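Local coordinates for ABC transporter, solute-binding protein (Staphylococcus aureus, PDB 6LKK) that binds glucose 6-phosphate between its two lobes and probably serves as the sugar-phosphate sensor of a two-component signalling system, at residues Asn1-Arg15 against Val27-Leu39. Residues are numbered along the deposited sequence; the frame is centred on the assembly and turned at random.
Sequences NVLTVYSPYQSNLIR and VKIEIKHGSTQVL. With G6P (6-O-phosphono-alpha-D-glucopyranose), chain B.
Strands 2-7 and 28-33 pair in parallel, L3 opposite I29 and V5 opposite I31, as the two strands of a beta-alpha-beta unit whose connecting helix, 11-25, packs over I29 and I31. The short axes run 4.6 Å apart at 27°. Alternating bonds fix the register: L3 and V5 donate to K28 and E30, while V5 O receives K32 N at 2.7 Å and 169°. On the helix side, V5 CG2 meets I29 CG2 at 3.8 Å, and I14 CD1 reaches I31 CD1. R15, its chain bent at chi2 and chi3, slides past I31 to bring NH1 within 3.0 Å of I29 O. That oxygen lies in the guanidinium plane, whereas NH1 sits above the carbonyl plane; K28 NZ arrives from the opposite face. E22 forms salt bridges with both cations, so its carboxylate probably balances the two charges held near I29 O. I31 CG2 lies against one face of the H33 ring, offset toward its rim; the ring gives Y9 O a weak ND1 bond (121°) and, through NE2, shares a water with S11 OG. On the other face of the sheet, the aliphatic part of K32 runs alongside Y6, CD 3.7 Å from CE2. At the strands' C-terminal ends P8 CG touches T36 OG1, which with T36 N binds phosphate O1P at 2.7 and 2.9 Å respectively. The pairing thus sets P8 and Y9 beside the sugar and a helix N-terminus at the phosphate, whose charge the helix dipole would probably help stabilise.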
# COMPACT_ATOMS: atom_id res chain seq x y z
N ASN A 1 10.32 27.30 -0.19
CA ASN A 1 10.17 27.00 -1.61
C ASN A 1 9.90 25.52 -1.85
O ASN A 1 9.08 25.16 -2.70
CB ASN A 1 11.41 27.44 -2.39
CG ASN A 1 11.38 28.91 -2.78
OD1 ASN A 1 10.43 29.63 -2.45
ND2 ASN A 1 12.42 29.36 -3.47
N VAL A 2 10.58 24.67 -1.10
CA VAL A 2 10.47 23.22 -1.30
C VAL A 2 9.25 22.69 -0.56
O VAL A 2 8.96 23.10 0.57
CB VAL A 2 11.76 22.52 -0.84
CG1 VAL A 2 11.59 21.01 -0.83
CG2 VAL A 2 12.92 22.92 -1.74
N LEU A 3 8.54 21.77 -1.21
CA LEU A 3 7.41 21.07 -0.60
C LEU A 3 7.80 19.61 -0.42
O LEU A 3 8.05 18.90 -1.39
CB LEU A 3 6.16 21.19 -1.48
CG LEU A 3 4.82 20.79 -0.86
CD1 LEU A 3 3.69 21.34 -1.70
CD2 LEU A 3 4.67 19.28 -0.70
N THR A 4 7.85 19.17 0.84
CA THR A 4 8.32 17.83 1.18
C THR A 4 7.13 16.89 1.34
O THR A 4 6.18 17.19 2.08
CB THR A 4 9.16 17.86 2.45
OG1 THR A 4 10.33 18.65 2.23
CG2 THR A 4 9.58 16.45 2.86
N VAL A 5 7.20 15.75 0.66
CA VAL A 5 6.17 14.71 0.72
C VAL A 5 6.77 13.50 1.42
O VAL A 5 7.86 13.04 1.05
CB VAL A 5 5.67 14.34 -0.69
CG1 VAL A 5 4.67 13.19 -0.63
CG2 VAL A 5 5.07 15.56 -1.38
N TYR A 6 6.08 12.99 2.44
CA TYR A 6 6.39 11.69 3.01
C TYR A 6 5.63 10.63 2.23
O TYR A 6 4.43 10.78 1.99
CB TYR A 6 5.99 11.60 4.48
CG TYR A 6 6.54 12.67 5.40
CD1 TYR A 6 5.89 13.89 5.54
CD2 TYR A 6 7.66 12.43 6.18
CE1 TYR A 6 6.37 14.86 6.40
CE2 TYR A 6 8.15 13.40 7.05
CZ TYR A 6 7.50 14.61 7.15
OH TYR A 6 7.98 15.57 8.01
N SER A 7 6.31 9.55 1.83
CA SER A 7 5.58 8.51 1.13
C SER A 7 6.26 7.15 1.21
O SER A 7 7.47 7.04 0.96
CB SER A 7 5.40 8.88 -0.34
OG SER A 7 4.68 7.86 -1.02
N PRO A 8 5.52 6.08 1.55
CA PRO A 8 6.08 4.73 1.42
C PRO A 8 6.08 4.19 -0.00
O PRO A 8 6.61 3.10 -0.23
CB PRO A 8 5.15 3.89 2.31
CG PRO A 8 3.85 4.60 2.23
CD PRO A 8 4.19 6.06 2.18
N TYR A 9 5.49 4.91 -0.96
CA TYR A 9 5.52 4.46 -2.35
C TYR A 9 6.95 4.39 -2.86
O TYR A 9 7.83 5.11 -2.39
CB TYR A 9 4.72 5.40 -3.25
CG TYR A 9 3.22 5.34 -3.10
CD1 TYR A 9 2.53 4.16 -3.31
CD2 TYR A 9 2.49 6.48 -2.79
CE1 TYR A 9 1.15 4.11 -3.18
CE2 TYR A 9 1.12 6.44 -2.66
CZ TYR A 9 0.45 5.26 -2.85
OH TYR A 9 -0.91 5.21 -2.73
N GLN A 10 7.16 3.53 -3.84
CA GLN A 10 8.43 3.51 -4.56
C GLN A 10 8.50 4.70 -5.51
O GLN A 10 7.48 5.19 -6.01
CB GLN A 10 8.59 2.20 -5.33
CG GLN A 10 8.73 0.99 -4.42
CD GLN A 10 9.97 1.05 -3.55
OE1 GLN A 10 11.09 0.93 -4.04
NE2 GLN A 10 9.78 1.25 -2.26
N SER A 11 9.72 5.16 -5.76
CA SER A 11 9.91 6.36 -6.57
C SER A 11 9.27 6.23 -7.95
O SER A 11 8.71 7.20 -8.47
CB SER A 11 11.40 6.66 -6.70
OG SER A 11 11.62 7.90 -7.34
N ASN A 12 9.35 5.04 -8.56
CA ASN A 12 8.88 4.90 -9.93
C ASN A 12 7.40 5.20 -10.08
O ASN A 12 6.96 5.54 -11.18
CB ASN A 12 9.17 3.48 -10.45
CG ASN A 12 8.27 2.44 -9.84
OD1 ASN A 12 8.21 2.28 -8.62
ND2 ASN A 12 7.53 1.72 -10.69
N LEU A 13 6.62 5.08 -9.01
CA LEU A 13 5.18 5.32 -9.11
C LEU A 13 4.85 6.80 -8.99
O LEU A 13 3.95 7.30 -9.69
CB LEU A 13 4.43 4.53 -8.04
CG LEU A 13 2.90 4.72 -8.03
CD1 LEU A 13 2.28 4.16 -9.30
CD2 LEU A 13 2.28 4.09 -6.80
N ILE A 14 5.54 7.53 -8.11
CA ILE A 14 5.14 8.88 -7.76
C ILE A 14 6.11 9.96 -8.24
O ILE A 14 5.69 11.11 -8.43
CB ILE A 14 4.91 9.03 -6.24
CG1 ILE A 14 6.18 8.68 -5.45
CG2 ILE A 14 3.74 8.15 -5.79
CD1 ILE A 14 6.11 9.06 -3.98
N ARG A 15 7.38 9.63 -8.45
CA ARG A 15 8.32 10.66 -8.90
C ARG A 15 7.90 11.28 -10.23
O ARG A 15 7.98 12.51 -10.35
CB ARG A 15 9.73 10.06 -8.99
CG ARG A 15 10.83 11.09 -9.23
CD ARG A 15 10.95 12.08 -8.08
NE ARG A 15 10.20 13.30 -8.33
CZ ARG A 15 10.21 14.37 -7.54
NH1 ARG A 15 10.93 14.36 -6.42
NH2 ARG A 15 9.51 15.44 -7.86
N VAL A 27 6.82 24.35 -8.46
CA VAL A 27 7.22 24.07 -7.08
C VAL A 27 8.14 22.87 -7.10
O VAL A 27 7.91 21.91 -7.86
CB VAL A 27 6.00 23.80 -6.18
CG1 VAL A 27 6.43 23.46 -4.76
CG2 VAL A 27 5.05 25.00 -6.17
N LYS A 28 9.19 22.90 -6.28
CA LYS A 28 10.09 21.77 -6.13
C LYS A 28 9.55 20.83 -5.06
O LYS A 28 9.23 21.27 -3.95
CB LYS A 28 11.50 22.23 -5.77
CG LYS A 28 12.52 21.09 -5.66
CD LYS A 28 13.09 20.70 -7.01
CE LYS A 28 13.75 19.32 -6.97
NZ LYS A 28 12.74 18.22 -6.99
N ILE A 29 9.45 19.55 -5.39
CA ILE A 29 8.96 18.53 -4.47
C ILE A 29 10.10 17.58 -4.13
O ILE A 29 10.73 17.02 -5.03
CB ILE A 29 7.77 17.76 -5.06
CG1 ILE A 29 6.56 18.69 -5.21
CG2 ILE A 29 7.41 16.57 -4.17
CD1 ILE A 29 5.43 18.08 -5.98
N GLU A 30 10.35 17.41 -2.84
CA GLU A 30 11.27 16.40 -2.34
C GLU A 30 10.47 15.32 -1.63
O GLU A 30 9.48 15.62 -0.95
CB GLU A 30 12.30 17.02 -1.39
CG GLU A 30 13.20 18.06 -2.05
CD GLU A 30 14.28 18.59 -1.12
OE1 GLU A 30 14.14 18.45 0.11
OE2 GLU A 30 15.27 19.16 -1.63
N ILE A 31 10.89 14.07 -1.80
CA ILE A 31 10.19 12.93 -1.22
C ILE A 31 11.04 12.34 -0.11
O ILE A 31 12.25 12.16 -0.27
CB ILE A 31 9.87 11.85 -2.27
CG1 ILE A 31 9.19 12.45 -3.50
CG2 ILE A 31 8.99 10.77 -1.65
CD1 ILE A 31 9.07 11.49 -4.67
N LYS A 32 10.40 12.01 1.01
CA LYS A 32 11.02 11.25 2.08
C LYS A 32 10.42 9.85 2.05
O LYS A 32 9.23 9.67 2.34
CB LYS A 32 10.80 11.92 3.43
CG LYS A 32 11.70 11.39 4.53
CD LYS A 32 11.45 12.09 5.86
CE LYS A 32 11.92 13.54 5.84
NZ LYS A 32 13.14 13.74 6.67
N HIS A 33 11.23 8.86 1.69
CA HIS A 33 10.80 7.48 1.54
C HIS A 33 11.06 6.68 2.81
O HIS A 33 11.96 7.00 3.59
CB HIS A 33 11.52 6.81 0.37
CG HIS A 33 11.09 7.29 -0.98
ND1 HIS A 33 9.90 6.92 -1.56
CD2 HIS A 33 11.71 8.11 -1.87
CE1 HIS A 33 9.80 7.49 -2.75
NE2 HIS A 33 10.88 8.22 -2.96
N GLY A 34 10.25 5.64 3.01
CA GLY A 34 10.43 4.75 4.14
C GLY A 34 9.19 3.90 4.33
O GLY A 34 8.16 4.10 3.69
N SER A 35 9.32 2.92 5.22
CA SER A 35 8.17 2.12 5.61
C SER A 35 7.11 3.03 6.22
O SER A 35 7.43 4.04 6.87
CB SER A 35 8.57 1.03 6.60
OG SER A 35 9.53 0.16 6.02
N THR A 36 5.84 2.68 6.02
CA THR A 36 4.74 3.56 6.41
C THR A 36 4.85 3.98 7.87
O THR A 36 4.84 5.17 8.18
CB THR A 36 3.39 2.87 6.17
OG1 THR A 36 3.23 2.55 4.78
CG2 THR A 36 2.24 3.78 6.60
N GLN A 37 4.96 3.01 8.78
CA GLN A 37 4.95 3.34 10.20
C GLN A 37 6.25 3.99 10.64
O GLN A 37 6.26 4.77 11.59
CB GLN A 37 4.66 2.09 11.02
CG GLN A 37 3.24 1.56 10.85
CD GLN A 37 2.20 2.60 11.22
OE1 GLN A 37 2.31 3.28 12.24
NE2 GLN A 37 1.17 2.73 10.38
N VAL A 38 7.36 3.68 9.97
CA VAL A 38 8.62 4.36 10.27
C VAL A 38 8.51 5.84 9.90
O VAL A 38 8.93 6.72 10.67
CB VAL A 38 9.79 3.68 9.53
CG1 VAL A 38 11.09 4.44 9.78
CG2 VAL A 38 9.92 2.24 9.98
N LEU A 39 7.96 6.13 8.73
CA LEU A 39 7.72 7.52 8.35
C LEU A 39 6.84 8.23 9.37
O LEU A 39 7.14 9.35 9.80
CB LEU A 39 7.07 7.58 6.96
CG LEU A 39 7.97 7.22 5.77
CD1 LEU A 39 7.12 7.06 4.51
CD2 LEU A 39 9.04 8.28 5.55
C1 G6P B . 1.11 -0.75 1.01
C2 G6P B . 0.29 0.44 0.44
C3 G6P B . 1.08 1.40 -0.37
C4 G6P B . 2.43 1.58 0.18
C5 G6P B . 3.21 0.28 0.02
C6 G6P B . 4.53 0.37 0.70
O1 G6P B . 0.48 -1.95 0.69
O2 G6P B . -0.79 -0.05 -0.37
O3 G6P B . 0.38 2.72 -0.35
O4 G6P B . 3.13 2.62 -0.53
O5 G6P B . 2.50 -0.89 0.59
O6 G6P B . 4.32 0.66 2.07
P G6P B . 5.08 -0.28 3.25
O1P G6P B . 4.78 0.34 4.60
O2P G6P B . 6.61 -0.29 3.01
O3P G6P B . 4.56 -1.67 3.19
O HOH W 1 12.23 9.54 -4.84